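Local coordinates for protein VMS1 (Saccharomyces cerevisiae, PDB 5WHG) that cleaves the tRNA of stalled peptidyl-tRNAs in ribosome-associated quality control, freeing unfinished polypeptides so that they can be degraded, at residues T294-V299 / K323-D328; G216-A221 / K252-Y257; I207-M212 / P305-C310; F248-T253 / K301-Y306. All coordinates share one frame; numbering follows the deposited sequence.

Following the chain from the N terminus, strand 207-214 comes first, and interaction 3 closes a long loop when this strand meets helix 304-308 and the turn after it. Interaction 2 is nested inside that loop and pairs strands 217-224 and 247-255. Interaction 4 starts at 248-253, sharing K252 and T253 with interaction 2, and ends at 301-306, sharing P305 and Y306 with interaction 3. Interaction 1 opens on helix 292-302 after interaction 2 has closed; its partner at 323-328 lies beyond the ends of interactions 3 and 4, so it crosses both. Together they tie one mixed sheet of the VLRF1 domain to helices 292-302 and 304-308 and the loop after helix 320-323.

Interaction 1 of 4, residues T294-V299 / K323-D328; sequences TDIQGV and KKIFTD
I296 and I325 meet where helix 292-302 of the VLRF1 domain packs against the turn that follows helix 320-323. The dense part of the contact is wholly apolar. I296 CG2 and I325 CG2 lie 3.8 Å apart, and the two side chains cross at about a right angle. In I296, chi1 of -75° sets CG1 beside the backbone N and leaves CG2 anti to it, the branch that faces the turn. The same methyl carbon approaches the F326 ring obliquely. I296 and F326 also touch F218 and V213 of the mixed sheet, which places this part of the contact against the sheet.

The other side is polar, and Q297 and D328 are only partly buried there. The side chain of Q297, extended beyond CG, brings its end near the D328 carbonyl and touches T330. Cutting Q297 back to an alanine removes the arm to the turn and is likely to leave a gap over the backbone at I325 and D328. The carboxylate of D328 has its main partner in K293, which precedes the segment on the helix and forms a salt bridge with OD2; K324 NZ makes a long ion pair with D328 OD2 at 3.9 Å.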
loop_
_atom_site.group_PDB
_atom_site.type_symbol
_atom_site.label_atom_id
_atom_site.label_comp_id
_atom_site.label_asym_id
_atom_site.label_seq_id
_atom_site.Cartn_x
_atom_site.Cartn_y
_atom_site.Cartn_z
ATOM N N THR A 294 -1.826 12.876 -19.944
ATOM C CA THR A 294 -0.731 12.182 -20.614
ATOM C C THR A 294 0.458 12.011 -19.671
ATOM O O THR A 294 1.052 10.923 -19.615
ATOM C CB THR A 294 -0.317 12.905 -21.911
ATOM O OG1 THR A 294 0.103 14.234 -21.615
ATOM C CG2 THR A 294 -1.474 12.994 -22.867
ATOM N N ASP A 295 0.807 13.063 -18.914
ATOM C CA ASP A 295 1.821 12.942 -17.861
ATOM C C ASP A 295 1.571 11.731 -16.964
ATOM O O ASP A 295 2.497 10.971 -16.658
ATOM C CB ASP A 295 1.863 14.209 -17.000
ATOM C CG ASP A 295 2.449 15.400 -17.739
ATOM O OD1 ASP A 295 3.474 15.233 -18.434
ATOM O OD2 ASP A 295 1.884 16.507 -17.629
ATOM N N ILE A 296 0.327 11.543 -16.515
ATOM C CA ILE A 296 0.068 10.459 -15.573
ATOM C C ILE A 296 0.064 9.125 -16.293
ATOM O O ILE A 296 0.609 8.132 -15.796
ATOM C CB ILE A 296 -1.250 10.696 -14.814
ATOM C CG1 ILE A 296 -1.073 11.793 -13.760
ATOM C CG2 ILE A 296 -1.745 9.396 -14.168
ATOM C CD1 ILE A 296 -2.381 12.428 -13.301
ATOM N N GLN A 297 -0.529 9.080 -17.486
ATOM C CA GLN A 297 -0.440 7.858 -18.261
ATOM C C GLN A 297 1.008 7.489 -18.553
ATOM O O GLN A 297 1.324 6.305 -18.700
ATOM C CB GLN A 297 -1.260 8.003 -19.530
ATOM C CG GLN A 297 -2.716 8.017 -19.175
ATOM C CD GLN A 297 -3.640 8.047 -20.359
ATOM O OE1 GLN A 297 -4.814 7.728 -20.216
ATOM N NE2 GLN A 297 -3.134 8.460 -21.527
ATOM N N GLY A 298 1.903 8.476 -18.600
ATOM C CA GLY A 298 3.320 8.169 -18.719
ATOM C C GLY A 298 3.892 7.484 -17.491
ATOM O O GLY A 298 4.690 6.548 -17.609
ATOM N N VAL A 299 3.522 7.957 -16.297
ATOM C CA VAL A 299 3.980 7.303 -15.072
ATOM C C VAL A 299 3.429 5.890 -14.992
ATOM O O VAL A 299 4.120 4.973 -14.546
ATOM C CB VAL A 299 3.586 8.112 -13.822
ATOM C CG1 VAL A 299 4.018 7.358 -12.565
ATOM C CG2 VAL A 299 4.203 9.496 -13.843
ATOM N N LYS A 323 -10.556 10.654 -12.116
ATOM C CA LYS A 323 -10.610 9.202 -11.967
ATOM C C LYS A 323 -10.482 8.517 -13.326
ATOM O O LYS A 323 -9.839 7.468 -13.452
ATOM C CB LYS A 323 -11.909 8.796 -11.258
ATOM C CG LYS A 323 -12.048 7.295 -10.926
ATOM C CD LYS A 323 -11.112 6.847 -9.794
ATOM C CE LYS A 323 -11.170 5.331 -9.550
ATOM N NZ LYS A 323 -11.019 4.998 -8.088
ATOM N N LYS A 324 -11.058 9.116 -14.364
ATOM C CA LYS A 324 -10.941 8.538 -15.691
ATOM C C LYS A 324 -9.496 8.517 -16.190
ATOM O O LYS A 324 -9.188 7.759 -17.112
ATOM C CB LYS A 324 -11.846 9.309 -16.656
ATOM C CG LYS A 324 -12.126 8.604 -17.974
ATOM C CD LYS A 324 -12.784 9.554 -18.967
ATOM C CE LYS A 324 -12.840 8.948 -20.361
ATOM N NZ LYS A 324 -13.537 9.838 -21.334
ATOM N N ILE A 325 -8.598 9.307 -15.589
ATOM C CA ILE A 325 -7.213 9.356 -16.059
ATOM C C ILE A 325 -6.519 8.017 -15.857
ATOM O O ILE A 325 -5.602 7.662 -16.611
ATOM C CB ILE A 325 -6.430 10.481 -15.353
ATOM C CG1 ILE A 325 -7.068 11.844 -15.610
ATOM C CG2 ILE A 325 -4.968 10.506 -15.806
ATOM C CD1 ILE A 325 -6.342 12.961 -14.917
ATOM N N PHE A 326 -6.940 7.242 -14.864
ATOM C CA PHE A 326 -6.195 6.048 -14.506
ATOM C C PHE A 326 -6.622 4.808 -15.279
ATOM O O PHE A 326 -5.914 3.791 -15.215
ATOM C CB PHE A 326 -6.306 5.806 -12.994
ATOM C CG PHE A 326 -5.624 6.854 -12.185
ATOM C CD1 PHE A 326 -6.283 8.041 -11.861
ATOM C CD2 PHE A 326 -4.312 6.682 -11.780
ATOM C CE1 PHE A 326 -5.650 9.050 -11.134
ATOM C CE2 PHE A 326 -3.673 7.675 -11.036
ATOM C CZ PHE A 326 -4.351 8.866 -10.717
ATOM N N THR A 327 -7.740 4.874 -16.012
ATOM C CA THR A 327 -8.290 3.718 -16.724
ATOM C C THR A 327 -8.617 3.977 -18.181
ATOM O O THR A 327 -8.819 3.010 -18.925
ATOM C CB THR A 327 -9.571 3.222 -16.046
ATOM O OG1 THR A 327 -10.535 4.292 -16.014
ATOM C CG2 THR A 327 -9.263 2.706 -14.633
ATOM N N ASP A 328 -8.714 5.233 -18.605
ATOM C CA ASP A 328 -8.961 5.584 -19.994
ATOM C C ASP A 328 -7.733 5.248 -20.835
ATOM O O ASP A 328 -6.821 6.066 -20.950
ATOM C CB ASP A 328 -9.328 7.070 -20.068
ATOM C CG ASP A 328 -9.477 7.595 -21.482
ATOM O OD1 ASP A 328 -9.291 6.855 -22.473
ATOM O OD2 ASP A 328 -9.793 8.796 -21.592
#

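Interaction 2 of 4, residues G216-A221 / K252-Y257; sequences GHFAGA and KTFHRY
G220 and K252 give the clearest backbone pairing between these two strands: G220 N to K252 O and K252 N to G220 O both measure 2.9 Å and are nearly straight, a reciprocal antiparallel hydrogen-bonded pair. Further along, F218 N donates to F254 O at 3.0 Å, whereas the return bond from F254 N to F218 O is weak. At the G216 end of the ladder, R256 N donates to G216 O at 2.8 Å. CA-H...O contacts fill in between, among them T253 CA to F218 O at 3.3 Å.

The two strands form an antiparallel pair at one margin of the mixed sheet of the VLRF1 domain: strand 247-255 lies outermost within the chain, and strand 217-224 sits next to it, bonded on its far side to strand 207-214.

Aromatic contacts mark both faces. On one, F218 and F254 have planes only 21° apart but are slid past each other, so they barely overlap; F218 CD2 lies over a face of F254, 3.6 Å from CZ, offset toward the rim. F254 CG stands between the backbone N and the carbonyl carbon (chi1 42°), which brings the F254 ring alongside F218, with CE1 and CZ nearest it. Helix 292-302 packs on these rings through I296 and V299.

On the other face, H255 ND1 sits above the H217 ring, with the two imidazoles inclined at 34°. A219 CB meets T253 CG2 at 3.5 Å on this same face, and V351 and L354 of helix 351-362 lie against it.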
loop_
_atom_site.group_PDB
_atom_site.type_symbol
_atom_site.label_atom_id
_atom_site.label_comp_id
_atom_site.label_asym_id
_atom_site.label_seq_id
_atom_site.Cartn_x
_atom_site.Cartn_y
_atom_site.Cartn_z
ATOM N N GLY A 216 -4.863 19.854 -10.254
ATOM C CA GLY A 216 -3.670 20.014 -11.052
ATOM C C GLY A 216 -2.441 19.367 -10.467
ATOM O O GLY A 216 -1.399 19.343 -11.137
ATOM N N HIS A 217 -2.540 18.831 -9.246
ATOM C CA HIS A 217 -1.446 18.150 -8.565
ATOM C C HIS A 217 -1.586 16.641 -8.691
ATOM O O HIS A 217 -2.696 16.090 -8.634
ATOM C CB HIS A 217 -1.388 18.504 -7.073
ATOM C CG HIS A 217 -1.233 19.965 -6.795
ATOM N ND1 HIS A 217 -0.010 20.604 -6.823
ATOM C CD2 HIS A 217 -2.147 20.912 -6.465
ATOM C CE1 HIS A 217 -0.181 21.884 -6.539
ATOM N NE2 HIS A 217 -1.467 22.095 -6.314
ATOM N N PHE A 218 -0.441 15.978 -8.816
ATOM C CA PHE A 218 -0.353 14.529 -8.819
ATOM C C PHE A 218 0.760 14.113 -7.871
ATOM O O PHE A 218 1.780 14.801 -7.767
ATOM C CB PHE A 218 -0.071 14.005 -10.234
ATOM C CG PHE A 218 0.256 12.555 -10.285
ATOM C CD1 PHE A 218 -0.766 11.595 -10.302
ATOM C CD2 PHE A 218 1.582 12.128 -10.316
ATOM C CE1 PHE A 218 -0.467 10.219 -10.361
ATOM C CE2 PHE A 218 1.893 10.746 -10.370
ATOM C CZ PHE A 218 0.861 9.793 -10.393
ATOM N N ALA A 219 0.540 13.007 -7.163
ATOM C CA ALA A 219 1.586 12.259 -6.472
ATOM C C ALA A 219 1.285 10.766 -6.594
ATOM O O ALA A 219 0.166 10.331 -6.309
ATOM C CB ALA A 219 1.690 12.651 -5.001
ATOM N N GLY A 220 2.275 9.990 -7.033
ATOM C CA GLY A 220 2.158 8.550 -7.054
ATOM C C GLY A 220 3.385 7.910 -6.435
ATOM O O GLY A 220 4.462 8.509 -6.375
ATOM N N ALA A 221 3.201 6.676 -5.952
ATOM C CA ALA A 221 4.324 5.911 -5.422
ATOM C C ALA A 221 4.044 4.417 -5.526
ATOM O O ALA A 221 2.888 3.988 -5.513
ATOM C CB ALA A 221 4.620 6.309 -3.976
ATOM N N LYS A 252 6.730 9.737 -7.689
ATOM C CA LYS A 252 6.730 10.883 -8.586
ATOM C C LYS A 252 5.690 11.878 -8.100
ATOM O O LYS A 252 4.657 11.475 -7.557
ATOM C CB LYS A 252 6.432 10.458 -10.034
ATOM C CG LYS A 252 7.272 11.174 -11.094
ATOM C CD LYS A 252 8.566 10.402 -11.373
ATOM C CE LYS A 252 9.540 11.207 -12.240
ATOM N NZ LYS A 252 10.813 10.470 -12.525
ATOM N N THR A 253 5.984 13.176 -8.247
ATOM C CA THR A 253 4.993 14.240 -8.067
ATOM C C THR A 253 5.267 15.346 -9.072
ATOM O O THR A 253 6.399 15.829 -9.163
ATOM C CB THR A 253 5.000 14.855 -6.653
ATOM O OG1 THR A 253 6.226 15.551 -6.438
ATOM C CG2 THR A 253 4.889 13.806 -5.595
ATOM N N PHE A 254 4.230 15.766 -9.797
ATOM C CA PHE A 254 4.294 16.956 -10.638
ATOM C C PHE A 254 2.969 17.712 -10.572
ATOM O O PHE A 254 1.998 17.256 -9.961
ATOM C CB PHE A 254 4.642 16.594 -12.078
ATOM C CG PHE A 254 3.932 15.385 -12.588
ATOM C CD1 PHE A 254 2.602 15.446 -12.961
ATOM C CD2 PHE A 254 4.607 14.181 -12.724
ATOM C CE1 PHE A 254 1.958 14.310 -13.449
ATOM C CE2 PHE A 254 3.968 13.042 -13.213
ATOM C CZ PHE A 254 2.648 13.111 -13.573
ATOM N N HIS A 255 2.939 18.889 -11.207
ATOM C CA HIS A 255 1.747 19.731 -11.249
ATOM C C HIS A 255 1.584 20.373 -12.620
ATOM O O HIS A 255 2.562 20.752 -13.267
ATOM C CB HIS A 255 1.798 20.844 -10.187
ATOM C CG HIS A 255 0.936 22.037 -10.503
ATOM N ND1 HIS A 255 -0.414 22.084 -10.223
ATOM C CD2 HIS A 255 1.239 23.228 -11.069
ATOM C CE1 HIS A 255 -0.902 23.252 -10.603
ATOM N NE2 HIS A 255 0.080 23.963 -11.124
ATOM N N ARG A 256 0.326 20.528 -13.042
ATOM C CA ARG A 256 -0.024 21.348 -14.200
ATOM C C ARG A 256 -1.286 22.140 -13.913
ATOM O O ARG A 256 -2.301 21.563 -13.511
ATOM C CB ARG A 256 -0.275 20.507 -15.454
ATOM C CG ARG A 256 0.942 20.215 -16.290
ATOM C CD ARG A 256 0.508 19.758 -17.668
ATOM N NE ARG A 256 1.506 18.903 -18.286
ATOM C CZ ARG A 256 2.661 19.335 -18.773
ATOM N NH1 ARG A 256 2.971 20.623 -18.710
ATOM N NH2 ARG A 256 3.510 18.469 -19.310
ATOM N N TYR A 257 -1.228 23.448 -14.152
ATOM C CA TYR A 257 -2.447 24.228 -14.287
ATOM C C TYR A 257 -3.269 23.683 -15.461
ATOM O O TYR A 257 -2.756 22.982 -16.342
ATOM C CB TYR A 257 -2.110 25.712 -14.488
ATOM C CG TYR A 257 -1.079 26.294 -13.510
ATOM C CD1 TYR A 257 -1.455 26.812 -12.272
ATOM C CD2 TYR A 257 0.262 26.346 -13.841
ATOM C CE1 TYR A 257 -0.512 27.356 -11.383
ATOM C CE2 TYR A 257 1.210 26.878 -12.970
ATOM C CZ TYR A 257 0.824 27.380 -11.740
ATOM O OH TYR A 257 1.787 27.904 -10.886
#

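Interaction 3 of 4, residues I207-M212 / P305-C310; sequences ISALFM and PYLSKC
A209 and L307 meet in the apolar part of this strand-to-helix contact, with A209 CB 3.6 Å from L307 CD2. That same methyl carbon of L307 also approaches the edge of the F211 ring, in its plane, 3.9 Å from CE2. C310 SG also touches A209 CB, 3.9 Å away, and I207 CG1 lies 3.8 Å from C310 SG. I207 has CG1 between the backbone N and the carbonyl carbon (chi1 59°), which turns CD1 toward the helix end, where it meets the edge of the Y306 ring 4.1 Å from CD1 of the tyrosine.

Polar links are few. No direct hydrogen bond joins the two segments, but C310 CA makes a CA-H...O contact with I207 O at 3.4 Å. A water connects the backbones instead, held 3.1 Å from I207 N and 2.7 Å from K309 O.

The contact sets the C-terminal end of helix 304-308 against strand 207-214 of the mixed sheet of the VLRF1 domain. Strand 313-316 runs parallel to strand 207-214; through the backbone A209 bonds to N312 and F314, and I207 to D311. I222 of strand 217-224 touches A209, Y306 and L307, while helix 351-362 packs through W358 on L210 and through L354 on M212.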
loop_
_atom_site.group_PDB
_atom_site.type_symbol
_atom_site.label_atom_id
_atom_site.label_comp_id
_atom_site.label_asym_id
_atom_site.label_seq_id
_atom_site.Cartn_x
_atom_site.Cartn_y
_atom_site.Cartn_z
ATOM N N ILE A 207 4.190 -5.503 -2.797
ATOM C CA ILE A 207 4.106 -4.066 -3.035
ATOM C C ILE A 207 2.651 -3.670 -3.241
ATOM O O ILE A 207 1.809 -4.482 -3.642
ATOM C CB ILE A 207 4.931 -3.596 -4.260
ATOM C CG1 ILE A 207 4.440 -4.312 -5.530
ATOM C CG2 ILE A 207 6.437 -3.726 -3.990
ATOM C CD1 ILE A 207 5.196 -3.933 -6.781
ATOM N N SER A 208 2.371 -2.389 -2.977
ATOM C CA SER A 208 1.104 -1.751 -3.315
ATOM C C SER A 208 1.404 -0.433 -4.010
ATOM O O SER A 208 2.505 0.120 -3.878
ATOM C CB SER A 208 0.233 -1.514 -2.069
ATOM O OG SER A 208 -0.149 -2.739 -1.462
ATOM N N ALA A 209 0.423 0.080 -4.753
ATOM C CA ALA A 209 0.578 1.381 -5.401
ATOM C C ALA A 209 -0.283 2.446 -4.710
ATOM O O ALA A 209 -1.307 2.136 -4.103
ATOM C CB ALA A 209 0.238 1.283 -6.899
ATOM N N LEU A 210 0.153 3.707 -4.781
ATOM C CA LEU A 210 -0.580 4.824 -4.185
ATOM C C LEU A 210 -0.595 6.009 -5.146
ATOM O O LEU A 210 0.458 6.448 -5.618
ATOM C CB LEU A 210 0.034 5.249 -2.847
ATOM C CG LEU A 210 0.394 4.183 -1.797
ATOM C CD1 LEU A 210 1.247 4.793 -0.672
ATOM C CD2 LEU A 210 -0.830 3.599 -1.193
ATOM N N PHE A 211 -1.792 6.529 -5.419
ATOM C CA PHE A 211 -2.018 7.603 -6.377
ATOM C C PHE A 211 -3.034 8.590 -5.811
ATOM O O PHE A 211 -4.113 8.186 -5.366
ATOM C CB PHE A 211 -2.513 7.032 -7.715
ATOM C CG PHE A 211 -1.469 6.214 -8.446
ATOM C CD1 PHE A 211 -0.353 6.837 -9.016
ATOM C CD2 PHE A 211 -1.589 4.833 -8.556
ATOM C CE1 PHE A 211 0.618 6.103 -9.684
ATOM C CE2 PHE A 211 -0.621 4.082 -9.234
ATOM C CZ PHE A 211 0.488 4.713 -9.797
HETATM N N MSE A 212 -2.679 9.873 -5.813
HETATM C CA MSE A 212 -3.629 10.940 -5.572
HETATM C C MSE A 212 -3.498 12.030 -6.625
HETATM O O MSE A 212 -2.395 12.454 -6.941
HETATM C CB MSE A 212 -3.419 11.570 -4.206
HETATM C CG MSE A 212 -3.445 10.635 -3.042
HETATM SE SE MSE A 212 -2.849 11.609 -1.452
HETATM C CE MSE A 212 -2.583 10.100 -0.248
ATOM N N PRO A 305 5.453 -2.778 -14.891
ATOM C CA PRO A 305 5.845 -4.053 -14.253
ATOM C C PRO A 305 5.491 -4.099 -12.782
ATOM O O PRO A 305 5.013 -5.134 -12.299
ATOM C CB PRO A 305 7.365 -4.114 -14.472
ATOM C CG PRO A 305 7.634 -3.194 -15.605
ATOM C CD PRO A 305 6.604 -2.117 -15.540
ATOM N N TYR A 306 5.726 -2.990 -12.066
ATOM C CA TYR A 306 5.290 -2.852 -10.670
ATOM C C TYR A 306 3.778 -3.010 -10.514
ATOM O O TYR A 306 3.319 -3.703 -9.597
ATOM C CB TYR A 306 5.687 -1.483 -10.120
ATOM C CG TYR A 306 7.149 -1.214 -9.950
ATOM C CD1 TYR A 306 7.906 -1.944 -9.048
ATOM C CD2 TYR A 306 7.766 -0.194 -10.646
ATOM C CE1 TYR A 306 9.234 -1.686 -8.861
ATOM C CE2 TYR A 306 9.098 0.080 -10.455
ATOM C CZ TYR A 306 9.828 -0.676 -9.561
ATOM O OH TYR A 306 11.161 -0.416 -9.349
ATOM N N LEU A 307 2.989 -2.312 -11.361
ATOM C CA LEU A 307 1.528 -2.273 -11.216
ATOM C C LEU A 307 0.889 -3.644 -11.430
ATOM O O LEU A 307 -0.112 -3.970 -10.783
ATOM C CB LEU A 307 0.910 -1.246 -12.175
ATOM C CG LEU A 307 1.234 0.227 -11.819
ATOM C CD1 LEU A 307 0.789 1.278 -12.879
ATOM C CD2 LEU A 307 0.671 0.583 -10.450
ATOM N N SER A 308 1.452 -4.473 -12.299
ATOM C CA SER A 308 0.842 -5.780 -12.500
ATOM C C SER A 308 1.131 -6.738 -11.354
ATOM O O SER A 308 0.401 -7.718 -11.191
ATOM C CB SER A 308 1.304 -6.367 -13.829
ATOM O OG SER A 308 2.708 -6.431 -13.850
ATOM N N LYS A 309 2.121 -6.440 -10.514
ATOM C CA LYS A 309 2.410 -7.233 -9.322
ATOM C C LYS A 309 1.884 -6.615 -8.018
ATOM O O LYS A 309 2.199 -7.134 -6.937
ATOM C CB LYS A 309 3.923 -7.463 -9.188
ATOM C CG LYS A 309 4.589 -8.050 -10.423
ATOM C CD LYS A 309 6.102 -8.028 -10.267
ATOM C CE LYS A 309 6.808 -8.842 -11.352
ATOM N NZ LYS A 309 6.844 -8.121 -12.658
ATOM N N CYS A 310 1.098 -5.534 -8.066
ATOM C CA CYS A 310 0.659 -4.908 -6.814
ATOM C C CYS A 310 -0.500 -5.665 -6.189
ATOM O O CYS A 310 -1.416 -6.105 -6.886
ATOM C CB CYS A 310 0.230 -3.458 -7.021
ATOM S SG CYS A 310 1.575 -2.339 -7.119
HETATM O O HOH W 1 2.698 -7.669 -4.350
#

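Interaction 4 of 4, residues F248-T253 / K301-Y306; sequences FLEHKT and KDWEPY
E250 and W303 are the nearest backbone pair, with CA atoms 8.3 Å apart, where strand 247-255 makes a classic beta bulge (L249 and E250 both face I222) and W303 occupies the N-cap position of helix 304-308 as the first residue to leave helix 292-302. E250 carries most of the side-chain contact. Its CB lies over one face of the W303 indole, offset toward the rim and 3.4 Å from CZ2, and its CG adds an off-centre CH-pi contact to the five-membered ring. At the indole's edge, near its plane, stands the backbone N of K252, 3.9 Å from CH2.

A bend at chi2 (-78°) carries the E250 carboxylate to the rim of the Y306 ring, the two planes 64° apart. There Y306 OH donates to E250 OE2 at 2.5 Å, meeting it on the anti side, 20° out of the carboxylate plane. L249 CD1 packs more loosely, 4.4 Å from Y306 CE1. A phenylalanine in place of Y306 would probably leave E250 OE2 without this hydroxyl donor and lose the side-chain hydrogen bond between bulge and helix.

The hydroxyl probably helps to stabilise the carboxylate, to which R77 adds a long, weak ion pair.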
loop_
_atom_site.group_PDB
_atom_site.type_symbol
_atom_site.label_atom_id
_atom_site.label_comp_id
_atom_site.label_asym_id
_atom_site.label_seq_id
_atom_site.Cartn_x
_atom_site.Cartn_y
_atom_site.Cartn_z
ATOM N N PHE A 248 9.464 3.642 -0.383
ATOM C CA PHE A 248 8.886 3.911 -1.698
ATOM C C PHE A 248 9.897 3.474 -2.749
ATOM O O PHE A 248 10.921 4.127 -2.937
ATOM C CB PHE A 248 8.521 5.386 -1.877
ATOM C CG PHE A 248 7.187 5.788 -1.274
ATOM C CD1 PHE A 248 6.294 4.840 -0.787
ATOM C CD2 PHE A 248 6.836 7.138 -1.184
ATOM C CE1 PHE A 248 5.075 5.222 -0.217
ATOM C CE2 PHE A 248 5.623 7.535 -0.622
ATOM C CZ PHE A 248 4.738 6.576 -0.136
ATOM N N LEU A 249 9.606 2.368 -3.436
ATOM C CA LEU A 249 10.498 1.884 -4.478
ATOM C C LEU A 249 10.559 2.870 -5.631
ATOM O O LEU A 249 11.630 3.093 -6.204
ATOM C CB LEU A 249 10.045 0.500 -4.954
ATOM C CG LEU A 249 9.972 -0.594 -3.874
ATOM C CD1 LEU A 249 9.725 -1.955 -4.471
ATOM C CD2 LEU A 249 11.249 -0.616 -3.069
ATOM N N GLU A 250 9.424 3.465 -5.988
ATOM C CA GLU A 250 9.389 4.599 -6.901
ATOM C C GLU A 250 8.427 5.642 -6.346
ATOM O O GLU A 250 7.539 5.336 -5.545
ATOM C CB GLU A 250 8.959 4.190 -8.312
ATOM C CG GLU A 250 9.570 2.900 -8.851
ATOM C CD GLU A 250 11.008 3.030 -9.345
ATOM O OE1 GLU A 250 11.577 4.138 -9.271
ATOM O OE2 GLU A 250 11.570 2.010 -9.810
ATOM N N HIS A 251 8.610 6.888 -6.772
ATOM C CA HIS A 251 7.682 7.942 -6.377
ATOM C C HIS A 251 7.847 9.102 -7.339
ATOM O O HIS A 251 8.964 9.410 -7.753
ATOM C CB HIS A 251 7.927 8.421 -4.943
ATOM C CG HIS A 251 9.204 9.172 -4.789
ATOM N ND1 HIS A 251 9.270 10.547 -4.855
ATOM C CD2 HIS A 251 10.475 8.737 -4.635
ATOM C CE1 HIS A 251 10.527 10.926 -4.734
ATOM N NE2 HIS A 251 11.277 9.848 -4.596
ATOM N N LYS A 252 6.730 9.737 -7.689
ATOM C CA LYS A 252 6.730 10.883 -8.586
ATOM C C LYS A 252 5.690 11.878 -8.100
ATOM O O LYS A 252 4.657 11.475 -7.557
ATOM C CB LYS A 252 6.432 10.458 -10.034
ATOM C CG LYS A 252 7.272 11.174 -11.094
ATOM C CD LYS A 252 8.566 10.402 -11.373
ATOM C CE LYS A 252 9.540 11.207 -12.240
ATOM N NZ LYS A 252 10.813 10.470 -12.525
ATOM N N THR A 253 5.984 13.176 -8.247
ATOM C CA THR A 253 4.993 14.240 -8.067
ATOM C C THR A 253 5.267 15.346 -9.072
ATOM O O THR A 253 6.399 15.829 -9.163
ATOM C CB THR A 253 5.000 14.855 -6.653
ATOM O OG1 THR A 253 6.226 15.551 -6.438
ATOM C CG2 THR A 253 4.889 13.806 -5.595
ATOM N N LYS A 301 2.502 3.723 -17.479
ATOM C CA LYS A 301 3.310 2.886 -18.363
ATOM C C LYS A 301 4.704 2.680 -17.783
ATOM O O LYS A 301 5.210 1.554 -17.740
ATOM C CB LYS A 301 3.381 3.501 -19.767
ATOM C CG LYS A 301 4.348 2.800 -20.740
ATOM C CD LYS A 301 3.719 1.644 -21.534
ATOM C CE LYS A 301 2.873 2.167 -22.677
ATOM N NZ LYS A 301 2.222 1.061 -23.470
ATOM N N ASP A 302 5.313 3.740 -17.269
ATOM C CA ASP A 302 6.652 3.595 -16.715
ATOM C C ASP A 302 6.697 2.572 -15.575
ATOM O O ASP A 302 7.704 1.872 -15.410
ATOM C CB ASP A 302 7.145 4.961 -16.261
ATOM C CG ASP A 302 8.634 5.061 -16.263
ATOM O OD1 ASP A 302 9.294 4.017 -16.042
ATOM O OD2 ASP A 302 9.136 6.190 -16.475
ATOM N N TRP A 303 5.615 2.445 -14.805
ATOM C CA TRP A 303 5.578 1.557 -13.652
ATOM C C TRP A 303 4.801 0.281 -13.925
ATOM O O TRP A 303 4.533 -0.481 -12.994
ATOM C CB TRP A 303 4.979 2.272 -12.436
ATOM C CG TRP A 303 5.830 3.348 -11.873
ATOM C CD1 TRP A 303 7.121 3.649 -12.214
ATOM C CD2 TRP A 303 5.444 4.301 -10.877
ATOM N NE1 TRP A 303 7.573 4.730 -11.467
ATOM C CE2 TRP A 303 6.559 5.152 -10.649
ATOM C CE3 TRP A 303 4.268 4.522 -10.154
ATOM C CZ2 TRP A 303 6.529 6.190 -9.717
ATOM C CZ3 TRP A 303 4.244 5.552 -9.211
ATOM C CH2 TRP A 303 5.367 6.374 -9.003
ATOM N N GLU A 304 4.448 0.030 -15.179
ATOM C CA GLU A 304 3.664 -1.147 -15.552
ATOM C C GLU A 304 4.149 -2.453 -14.922
ATOM O O GLU A 304 3.301 -3.223 -14.440
ATOM C CB GLU A 304 3.635 -1.202 -17.089
ATOM C CG GLU A 304 2.957 -2.413 -17.746
ATOM C CD GLU A 304 2.852 -2.240 -19.275
ATOM O OE1 GLU A 304 1.761 -2.477 -19.843
ATOM O OE2 GLU A 304 3.859 -1.834 -19.906
ATOM N N PRO A 305 5.453 -2.778 -14.891
ATOM C CA PRO A 305 5.845 -4.053 -14.253
ATOM C C PRO A 305 5.491 -4.099 -12.782
ATOM O O PRO A 305 5.013 -5.134 -12.299
ATOM C CB PRO A 305 7.365 -4.114 -14.472
ATOM C CG PRO A 305 7.634 -3.194 -15.605
ATOM C CD PRO A 305 6.604 -2.117 -15.540
ATOM N N TYR A 306 5.726 -2.990 -12.066
ATOM C CA TYR A 306 5.290 -2.852 -10.670
ATOM C C TYR A 306 3.778 -3.010 -10.514
ATOM O O TYR A 306 3.319 -3.703 -9.597
ATOM C CB TYR A 306 5.687 -1.483 -10.120
ATOM C CG TYR A 306 7.149 -1.214 -9.950
ATOM C CD1 TYR A 306 7.906 -1.944 -9.048
ATOM C CD2 TYR A 306 7.766 -0.194 -10.646
ATOM C CE1 TYR A 306 9.234 -1.686 -8.861
ATOM C CE2 TYR A 306 9.098 0.080 -10.455
ATOM C CZ TYR A 306 9.828 -0.676 -9.561
ATOM O OH TYR A 306 11.161 -0.416 -9.349
#